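Putative immunoglobulin-blocking virulence protein (Mycoplasma mycoides subsp. capri, PDB 7ADK) probably captures host immunoglobulin as a surface virulence factor of the mycoplasma, and meets a partner lipoprotein in the assembly. Local coordinates at residues F586-G591 with N603-T607; S648-S654 with T685-S691; K719-I723 with K732-G736. All blocks are in the same frame, centred on the assembly; numbering follows the deposited sequence.

Contact 1 (F586-G591 with N603-T607); sequences FQGGHG and NSYPT
Ser604 reaches across to the chain at Gln587 and illustrates how one small polar side chain can join two irregular segments. Its OG lies anti to its own backbone N (chi1 178°), which aims the hydroxyl at the carbonyl of Gln587; OG donates to Gln587 O at 2.6 Å, nearly along the C=O axis. On the same residue, Ser604 N bonds to Gly591 O at 3.3 Å, so hydroxyl and amide together hold both ends of the turn 587-591. His590 comes alongside this serine, its CB 3.5 Å from Ser604 OG, while the imidazole carbon CD2 stands 3.7 Å from Ser604 CB at an oblique tilt. CB and CG of Gln587 lie against the carbonyl oxygen of Ser604, CB 3.6 Å from Ser604 O, and the amide nitrogen NE2 of Gln587 is bound beyond the contact by Asn581 O. Pro606 sets its ring carbon CD 3.4 Å from the carbonyl oxygen Phe586 O. Both segments belong to the connection between helix 567-579 and strand 608-610. Phe586 and Pro606 together lean on Val576 of that helix and Tyr517 of strand 516-517, while backbone bonds of Thr607 to Thr639 lead into the parallel sheet.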
loop_
_atom_site.group_PDB
_atom_site.type_symbol
_atom_site.label_atom_id
_atom_site.label_comp_id
_atom_site.label_asym_id
_atom_site.label_seq_id
_atom_site.Cartn_x
_atom_site.Cartn_y
_atom_site.Cartn_z
ATOM N N PHE A 586 -16.698 -21.268 -13.491
ATOM C CA PHE A 586 -15.610 -21.606 -14.413
ATOM C C PHE A 586 -15.425 -20.598 -15.554
ATOM O O PHE A 586 -14.529 -20.757 -16.377
ATOM C CB PHE A 586 -15.775 -23.050 -14.894
ATOM C CG PHE A 586 -15.685 -24.033 -13.754
ATOM C CD1 PHE A 586 -14.503 -24.151 -13.014
ATOM C CD2 PHE A 586 -16.814 -24.744 -13.346
ATOM C CE1 PHE A 586 -14.440 -24.999 -11.900
ATOM C CE2 PHE A 586 -16.765 -25.570 -12.220
ATOM C CZ PHE A 586 -15.577 -25.709 -11.497
ATOM N N GLN A 587 -16.219 -19.529 -15.580
ATOM C CA GLN A 587 -16.133 -18.467 -16.578
ATOM C C GLN A 587 -15.237 -17.295 -16.170
ATOM O O GLN A 587 -14.994 -16.396 -16.963
ATOM C CB GLN A 587 -17.540 -17.993 -16.940
ATOM C CG GLN A 587 -18.281 -19.097 -17.702
ATOM C CD GLN A 587 -19.787 -18.949 -17.694
ATOM O OE1 GLN A 587 -20.359 -17.916 -17.404
ATOM N NE2 GLN A 587 -20.490 -19.989 -18.046
ATOM N N GLY A 588 -14.716 -17.261 -14.951
ATOM C CA GLY A 588 -13.981 -16.101 -14.453
ATOM C C GLY A 588 -14.858 -14.859 -14.267
ATOM O O GLY A 588 -16.076 -14.954 -14.165
ATOM N N GLY A 589 -14.247 -13.676 -14.216
ATOM C CA GLY A 589 -14.911 -12.408 -13.887
ATOM C C GLY A 589 -15.767 -11.740 -14.972
ATOM O O GLY A 589 -16.415 -10.755 -14.690
ATOM N N HIS A 590 -15.792 -12.213 -16.205
ATOM C CA HIS A 590 -16.546 -11.606 -17.309
ATOM C C HIS A 590 -17.869 -12.320 -17.640
ATOM O O HIS A 590 -18.763 -11.713 -18.220
ATOM C CB HIS A 590 -15.598 -11.488 -18.502
ATOM C CG HIS A 590 -16.191 -11.031 -19.812
ATOM N ND1 HIS A 590 -16.022 -9.772 -20.379
ATOM C CD2 HIS A 590 -16.989 -11.771 -20.627
ATOM C CE1 HIS A 590 -16.683 -9.817 -21.547
ATOM N NE2 HIS A 590 -17.281 -10.997 -21.710
ATOM N N GLY A 591 -18.054 -13.579 -17.248
ATOM C CA GLY A 591 -19.321 -14.291 -17.415
ATOM C C GLY A 591 -19.595 -14.860 -18.821
ATOM O O GLY A 591 -18.656 -15.100 -19.580
ATOM N N ASN A 603 -17.488 -17.858 -24.599
ATOM C CA ASN A 603 -17.615 -17.577 -23.180
ATOM C C ASN A 603 -16.279 -17.200 -22.540
ATOM O O ASN A 603 -15.222 -17.573 -23.040
ATOM C CB ASN A 603 -18.244 -18.803 -22.523
ATOM C CG ASN A 603 -19.665 -18.987 -22.976
ATOM O OD1 ASN A 603 -20.580 -18.495 -22.355
ATOM N ND2 ASN A 603 -19.912 -19.586 -24.110
ATOM N N SER A 604 -16.323 -16.493 -21.413
ATOM C CA SER A 604 -15.138 -16.182 -20.619
ATOM C C SER A 604 -14.583 -17.405 -19.880
ATOM O O SER A 604 -15.266 -18.404 -19.701
ATOM C CB SER A 604 -15.458 -15.034 -19.676
ATOM O OG SER A 604 -14.366 -14.714 -18.859
ATOM N N TYR A 605 -13.314 -17.337 -19.488
ATOM C CA TYR A 605 -12.542 -18.361 -18.789
ATOM C C TYR A 605 -11.428 -17.666 -17.997
ATOM O O TYR A 605 -11.024 -16.583 -18.402
ATOM C CB TYR A 605 -11.965 -19.357 -19.815
ATOM C CG TYR A 605 -11.249 -18.757 -21.018
ATOM C CD1 TYR A 605 -12.005 -18.276 -22.098
ATOM C CD2 TYR A 605 -9.848 -18.639 -21.054
ATOM C CE1 TYR A 605 -11.380 -17.650 -23.185
ATOM C CE2 TYR A 605 -9.217 -18.045 -22.156
ATOM C CZ TYR A 605 -9.980 -17.542 -23.225
ATOM O OH TYR A 605 -9.369 -17.002 -24.307
ATOM N N PRO A 606 -10.867 -18.246 -16.924
ATOM C CA PRO A 606 -9.726 -17.673 -16.220
ATOM C C PRO A 606 -8.468 -17.676 -17.092
ATOM O O PRO A 606 -7.899 -18.717 -17.417
ATOM C CB PRO A 606 -9.578 -18.459 -14.925
ATOM C CG PRO A 606 -10.310 -19.745 -15.188
ATOM C CD PRO A 606 -11.360 -19.406 -16.227
ATOM N N THR A 607 -8.055 -16.480 -17.502
ATOM C CA THR A 607 -6.968 -16.200 -18.452
ATOM C C THR A 607 -5.563 -16.204 -17.832
ATOM O O THR A 607 -4.593 -16.019 -18.560
ATOM C CB THR A 607 -7.199 -14.874 -19.191
ATOM O OG1 THR A 607 -7.176 -13.775 -18.309
ATOM C CG2 THR A 607 -8.502 -14.840 -19.963
#

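Contact 2 (S648-S654 with T685-S691); sequences SYFEISS and TTSIRIS
Phe650, Glu651 and Ile652 pair in parallel with Ile688, Arg689 and Ile690, joining the edge strand of a three-stranded parallel sheet to its central strand; the strand axes differ by 24°. Four main-chain bonds hold the pair, among them Ile652 N to Arg689 O at 2.9 Å and Ser691 N to Ile652 O at 3.0 Å. The face bearing Glu651 and Arg689 is polar. Arg689 runs extended and then bends at its third torsion (chi3 -66°), which lays the guanidinium flat over one face of the Tyr649 ring. The planes lie 4° apart with Arg689 CZ 3.7 Å from the centroid of the Tyr649 ring, a cation-pi stack. Glu651 instead bends at chi2 and turns its carboxylate toward the strand end, where Ser691 OG donates to Glu651 OE2 at 2.7 Å, on the syn side but tilted out of the carboxylate plane. The opposite face is apolar: Ile652 CG2 meets Ile688 CG2 at 3.7 Å, and Phe650 CD2 lies 4.1 Å from the same methyl. Helix 698-709 covers this side through Leu704, Tyr707 and Phe708, Phe679 meets the Phe650 ring, and strand 720-722 pairs with the far edge of 688-690.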
loop_
_atom_site.group_PDB
_atom_site.type_symbol
_atom_site.label_atom_id
_atom_site.label_comp_id
_atom_site.label_asym_id
_atom_site.label_seq_id
_atom_site.Cartn_x
_atom_site.Cartn_y
_atom_site.Cartn_z
ATOM N N SER A 648 18.963 -16.196 -9.737
ATOM C CA SER A 648 18.993 -14.957 -10.533
ATOM C C SER A 648 18.922 -15.178 -12.048
ATOM O O SER A 648 18.599 -14.261 -12.790
ATOM C CB SER A 648 20.260 -14.174 -10.207
ATOM O OG SER A 648 21.407 -14.907 -10.592
ATOM N N TYR A 649 19.219 -16.390 -12.507
ATOM C CA TYR A 649 19.109 -16.828 -13.886
ATOM C C TYR A 649 17.862 -17.694 -14.082
ATOM O O TYR A 649 17.550 -18.561 -13.273
ATOM C CB TYR A 649 20.400 -17.546 -14.307
ATOM C CG TYR A 649 20.832 -18.712 -13.437
ATOM C CD1 TYR A 649 21.691 -18.503 -12.345
ATOM C CD2 TYR A 649 20.386 -20.009 -13.727
ATOM C CE1 TYR A 649 22.093 -19.588 -11.546
ATOM C CE2 TYR A 649 20.793 -21.098 -12.932
ATOM C CZ TYR A 649 21.646 -20.889 -11.835
ATOM O OH TYR A 649 22.044 -21.940 -11.073
ATOM N N PHE A 650 17.133 -17.491 -15.171
ATOM C CA PHE A 650 16.120 -18.447 -15.596
ATOM C C PHE A 650 16.791 -19.564 -16.401
ATOM O O PHE A 650 17.075 -19.411 -17.583
ATOM C CB PHE A 650 15.012 -17.720 -16.367
ATOM C CG PHE A 650 13.968 -18.645 -16.952
ATOM C CD1 PHE A 650 13.217 -19.480 -16.109
ATOM C CD2 PHE A 650 13.771 -18.700 -18.340
ATOM C CE1 PHE A 650 12.282 -20.368 -16.656
ATOM C CE2 PHE A 650 12.838 -19.586 -18.886
ATOM C CZ PHE A 650 12.096 -20.421 -18.042
ATOM N N GLU A 651 17.078 -20.685 -15.753
ATOM C CA GLU A 651 17.646 -21.865 -16.395
ATOM C C GLU A 651 16.587 -22.561 -17.246
ATOM O O GLU A 651 15.494 -22.876 -16.768
ATOM C CB GLU A 651 18.262 -22.789 -15.331
ATOM C CG GLU A 651 19.266 -23.816 -15.866
ATOM C CD GLU A 651 18.656 -25.073 -16.490
ATOM O OE1 GLU A 651 17.502 -25.435 -16.184
ATOM O OE2 GLU A 651 19.358 -25.743 -17.274
ATOM N N ILE A 652 16.881 -22.787 -18.526
ATOM C CA ILE A 652 16.012 -23.538 -19.431
ATOM C C ILE A 652 16.844 -24.413 -20.377
ATOM O O ILE A 652 17.855 -23.973 -20.914
ATOM C CB ILE A 652 14.988 -22.594 -20.110
ATOM C CG1 ILE A 652 13.947 -23.369 -20.932
ATOM C CG2 ILE A 652 15.639 -21.518 -20.974
ATOM C CD1 ILE A 652 12.651 -22.607 -21.167
ATOM N N SER A 653 16.412 -25.660 -20.577
ATOM C CA SER A 653 16.961 -26.568 -21.587
ATOM C C SER A 653 16.726 -26.022 -23.008
ATOM O O SER A 653 15.987 -25.062 -23.220
ATOM C CB SER A 653 16.354 -27.964 -21.391
ATOM O OG SER A 653 16.971 -28.944 -22.194
ATOM N N SER A 654 17.211 -26.688 -24.050
ATOM C CA SER A 654 16.781 -26.425 -25.430
ATOM C C SER A 654 15.441 -27.133 -25.763
ATOM O O SER A 654 15.313 -27.816 -26.773
ATOM C CB SER A 654 17.935 -26.741 -26.386
ATOM O OG SER A 654 17.845 -25.964 -27.553
ATOM N N THR A 685 17.250 -10.551 -13.018
ATOM C CA THR A 685 18.044 -9.522 -13.699
ATOM C C THR A 685 19.418 -10.044 -14.129
ATOM O O THR A 685 20.182 -9.331 -14.778
ATOM C CB THR A 685 18.170 -8.256 -12.836
ATOM O OG1 THR A 685 18.832 -8.535 -11.624
ATOM C CG2 THR A 685 16.803 -7.664 -12.483
ATOM N N THR A 686 19.750 -11.300 -13.835
ATOM C CA THR A 686 20.708 -12.076 -14.643
ATOM C C THR A 686 19.947 -12.804 -15.770
ATOM O O THR A 686 18.723 -12.767 -15.878
ATOM C CB THR A 686 21.578 -12.977 -13.736
ATOM O OG1 THR A 686 22.364 -12.133 -12.933
ATOM C CG2 THR A 686 22.589 -13.901 -14.418
ATOM N N SER A 687 20.680 -13.389 -16.700
ATOM C CA SER A 687 20.174 -13.850 -17.983
ATOM C C SER A 687 19.156 -14.993 -17.941
ATOM O O SER A 687 19.032 -15.728 -16.969
ATOM C CB SER A 687 21.380 -14.347 -18.790
ATOM O OG SER A 687 22.458 -13.441 -18.707
ATOM N N ILE A 688 18.533 -15.248 -19.087
ATOM C CA ILE A 688 18.051 -16.594 -19.400
ATOM C C ILE A 688 19.287 -17.462 -19.664
ATOM O O ILE A 688 20.024 -17.212 -20.621
ATOM C CB ILE A 688 17.120 -16.574 -20.620
ATOM C CG1 ILE A 688 15.874 -15.731 -20.304
ATOM C CG2 ILE A 688 16.748 -18.002 -21.039
ATOM C CD1 ILE A 688 14.859 -15.700 -21.437
ATOM N N ARG A 689 19.532 -18.475 -18.836
ATOM C CA ARG A 689 20.600 -19.454 -19.047
ATOM C C ARG A 689 20.069 -20.566 -19.935
ATOM O O ARG A 689 19.194 -21.320 -19.523
ATOM C CB ARG A 689 21.112 -19.955 -17.689
ATOM C CG ARG A 689 22.088 -21.142 -17.801
ATOM C CD ARG A 689 22.600 -21.667 -16.457
ATOM N NE ARG A 689 23.443 -20.702 -15.724
ATOM C CZ ARG A 689 24.117 -20.971 -14.621
ATOM N NH1 ARG A 689 24.172 -22.160 -14.105
ATOM N NH2 ARG A 689 24.757 -20.038 -13.996
ATOM N N ILE A 690 20.621 -20.687 -21.132
ATOM C CA ILE A 690 20.275 -21.733 -22.088
ATOM C C ILE A 690 21.282 -22.871 -21.905
ATOM O O ILE A 690 22.485 -22.678 -22.096
ATOM C CB ILE A 690 20.262 -21.165 -23.522
ATOM C CG1 ILE A 690 19.192 -20.059 -23.650
ATOM C CG2 ILE A 690 20.022 -22.292 -24.538
ATOM C CD1 ILE A 690 19.124 -19.371 -25.010
ATOM N N SER A 691 20.807 -24.053 -21.517
ATOM C CA SER A 691 21.622 -25.262 -21.333
ATOM C C SER A 691 21.396 -26.299 -22.449
ATOM O O SER A 691 20.412 -26.242 -23.185
ATOM C CB SER A 691 21.391 -25.829 -19.927
ATOM O OG SER A 691 20.079 -26.301 -19.767
#

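Contact 3 (K719-I723 with K732-G736); sequences KQIQI and KQLEG
Gln720 and Gln722 exchange main-chain bonds with Leu734, and this pair of bonds is the first shell of the contact. Leu734 N donates to Gln720 O at 3.1 Å, and Leu734 O accepts from Gln722 N at 3.3 Å, so one residue of 732-736 bridges the strand on both sides of Ile721. Around the bridge lie the glutamines. Gln720 CB meets Gln733 CB at 3.7 Å. Further along, Gln733 CG stands 3.8 Å from Gln722 CB. Gln733 and Gln722 then run side by side in the same direction with amide planes only 5° apart. On the other side of the strand, Ile721 lays its CG2 against the CA of Gly736, while Ile721 CG1 is 4.1 Å from Leu734 CB.

A second shell sets these amides in place. Gln733, bent at chi2 (-87°), folds back until its OE1 accepts the backbone N of Lys732 at 2.9 Å, and its NE2 is held by Asp728 OD1 and Leu730 O. The NE2 of Gln722 bonds to Glu729 OE1. Both amides are therefore tied to the residues between the two segments. Since the two segments advance in the same sense, the arrangement is that of an isolated parallel bridge, added by a surface loop to the outer edge of the small three-stranded sheet.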
loop_
_atom_site.group_PDB
_atom_site.type_symbol
_atom_site.label_atom_id
_atom_site.label_comp_id
_atom_site.label_asym_id
_atom_site.label_seq_id
_atom_site.Cartn_x
_atom_site.Cartn_y
_atom_site.Cartn_z
ATOM N N LYS A 719 19.545 -9.937 -21.553
ATOM C CA LYS A 719 20.742 -10.766 -21.331
ATOM C C LYS A 719 20.496 -12.268 -21.500
ATOM O O LYS A 719 19.587 -12.855 -20.917
ATOM C CB LYS A 719 21.365 -10.455 -19.962
ATOM C CG LYS A 719 21.955 -9.041 -19.941
ATOM C CD LYS A 719 22.678 -8.688 -18.640
ATOM C CE LYS A 719 21.738 -8.744 -17.436
ATOM N NZ LYS A 719 22.336 -8.126 -16.227
ATOM N N GLN A 720 21.374 -12.913 -22.253
ATOM C CA GLN A 720 21.385 -14.354 -22.500
ATOM C C GLN A 720 22.650 -14.981 -21.909
ATOM O O GLN A 720 23.666 -14.318 -21.741
ATOM C CB GLN A 720 21.299 -14.617 -24.005
ATOM C CG GLN A 720 19.984 -14.166 -24.652
ATOM C CD GLN A 720 20.052 -14.195 -26.178
ATOM O OE1 GLN A 720 20.634 -15.077 -26.781
ATOM N NE2 GLN A 720 19.445 -13.259 -26.871
ATOM N N ILE A 721 22.614 -16.258 -21.558
ATOM C CA ILE A 721 23.791 -17.040 -21.157
ATOM C C ILE A 721 23.797 -18.332 -21.972
ATOM O O ILE A 721 22.790 -19.028 -22.007
ATOM C CB ILE A 721 23.803 -17.291 -19.628
ATOM C CG1 ILE A 721 24.547 -16.162 -18.895
ATOM C CG2 ILE A 721 24.417 -18.649 -19.277
ATOM C CD1 ILE A 721 24.312 -16.112 -17.379
ATOM N N GLN A 722 24.941 -18.701 -22.538
ATOM C CA GLN A 722 25.157 -20.035 -23.092
ATOM C C GLN A 722 26.281 -20.723 -22.318
ATOM O O GLN A 722 27.414 -20.248 -22.320
ATOM C CB GLN A 722 25.431 -19.907 -24.593
ATOM C CG GLN A 722 25.616 -21.260 -25.291
ATOM C CD GLN A 722 25.380 -21.228 -26.803
ATOM O OE1 GLN A 722 24.806 -20.314 -27.368
ATOM N NE2 GLN A 722 25.762 -22.263 -27.519
ATOM N N ILE A 723 25.971 -21.823 -21.617
ATOM C CA ILE A 723 26.974 -22.588 -20.851
ATOM C C ILE A 723 27.990 -23.238 -21.815
ATOM O O ILE A 723 27.650 -23.424 -22.983
ATOM C CB ILE A 723 26.309 -23.576 -19.862
ATOM C CG1 ILE A 723 25.779 -24.855 -20.522
ATOM C CG2 ILE A 723 25.226 -22.868 -19.035
ATOM C CD1 ILE A 723 25.258 -25.901 -19.526
ATOM N N LYS A 732 24.801 -12.640 -28.573
ATOM C CA LYS A 732 24.539 -11.578 -27.561
ATOM C C LYS A 732 24.905 -11.953 -26.103
ATOM O O LYS A 732 24.772 -11.124 -25.205
ATOM C CB LYS A 732 23.041 -11.183 -27.637
ATOM C CG LYS A 732 22.749 -9.780 -28.180
ATOM C CD LYS A 732 22.964 -9.571 -29.687
ATOM C CE LYS A 732 22.091 -10.475 -30.559
ATOM N NZ LYS A 732 22.114 -10.085 -31.986
ATOM N N GLN A 733 25.303 -13.194 -25.839
ATOM C CA GLN A 733 25.356 -13.807 -24.509
ATOM C C GLN A 733 26.711 -13.741 -23.784
ATOM O O GLN A 733 27.774 -13.673 -24.402
ATOM C CB GLN A 733 24.882 -15.270 -24.604
ATOM C CG GLN A 733 25.745 -16.227 -25.435
ATOM C CD GLN A 733 25.397 -16.246 -26.912
ATOM O OE1 GLN A 733 24.752 -15.359 -27.453
ATOM N NE2 GLN A 733 25.810 -17.255 -27.632
ATOM N N LEU A 734 26.642 -13.852 -22.456
ATOM C CA LEU A 734 27.741 -14.126 -21.528
ATOM C C LEU A 734 28.042 -15.642 -21.444
ATOM O O LEU A 734 27.163 -16.478 -21.639
ATOM C CB LEU A 734 27.334 -13.512 -20.169
ATOM C CG LEU A 734 28.267 -13.758 -18.970
ATOM C CD1 LEU A 734 29.617 -13.065 -19.143
ATOM C CD2 LEU A 734 27.627 -13.272 -17.672
ATOM N N GLU A 735 29.274 -16.007 -21.084
ATOM C CA GLU A 735 29.771 -17.393 -20.977
ATOM C C GLU A 735 29.308 -18.183 -19.727
ATOM O O GLU A 735 29.914 -19.178 -19.338
ATOM C CB GLU A 735 31.299 -17.397 -21.157
ATOM C CG GLU A 735 32.078 -16.685 -20.039
ATOM C CD GLU A 735 33.561 -16.522 -20.411
ATOM O OE1 GLU A 735 34.229 -17.520 -20.752
ATOM O OE2 GLU A 735 34.081 -15.393 -20.379
ATOM N N GLY A 736 28.199 -17.776 -19.108
ATOM C CA GLY A 736 27.510 -18.555 -18.071
ATOM C C GLY A 736 28.229 -18.692 -16.736
ATOM O O GLY A 736 28.328 -19.795 -16.213
#

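Contacts 2 and 3 share one sheet and contact 1 stands apart. The centres of contacts 2 and 3 are 8 Å apart, and strand 688-690 is the common neighbour: Ile690 N to Ile721 O and Ile688 O to Ile721 N, each 2.9 Å, probably are hydrogen bonds continuing the pairing outward. Contact 1, in the loop before strand 608-610 of the five-stranded parallel sheet, has its centre about 33 Å from that of contact 2 and 40 Å from that of contact 3. The C-terminal pair also borders the lipoprotein chain: Thr685 bonds to Glu258 and Lys719 forms a salt bridge with Asp158 of that chain, while Lys719 NZ bonds to Thr685 O.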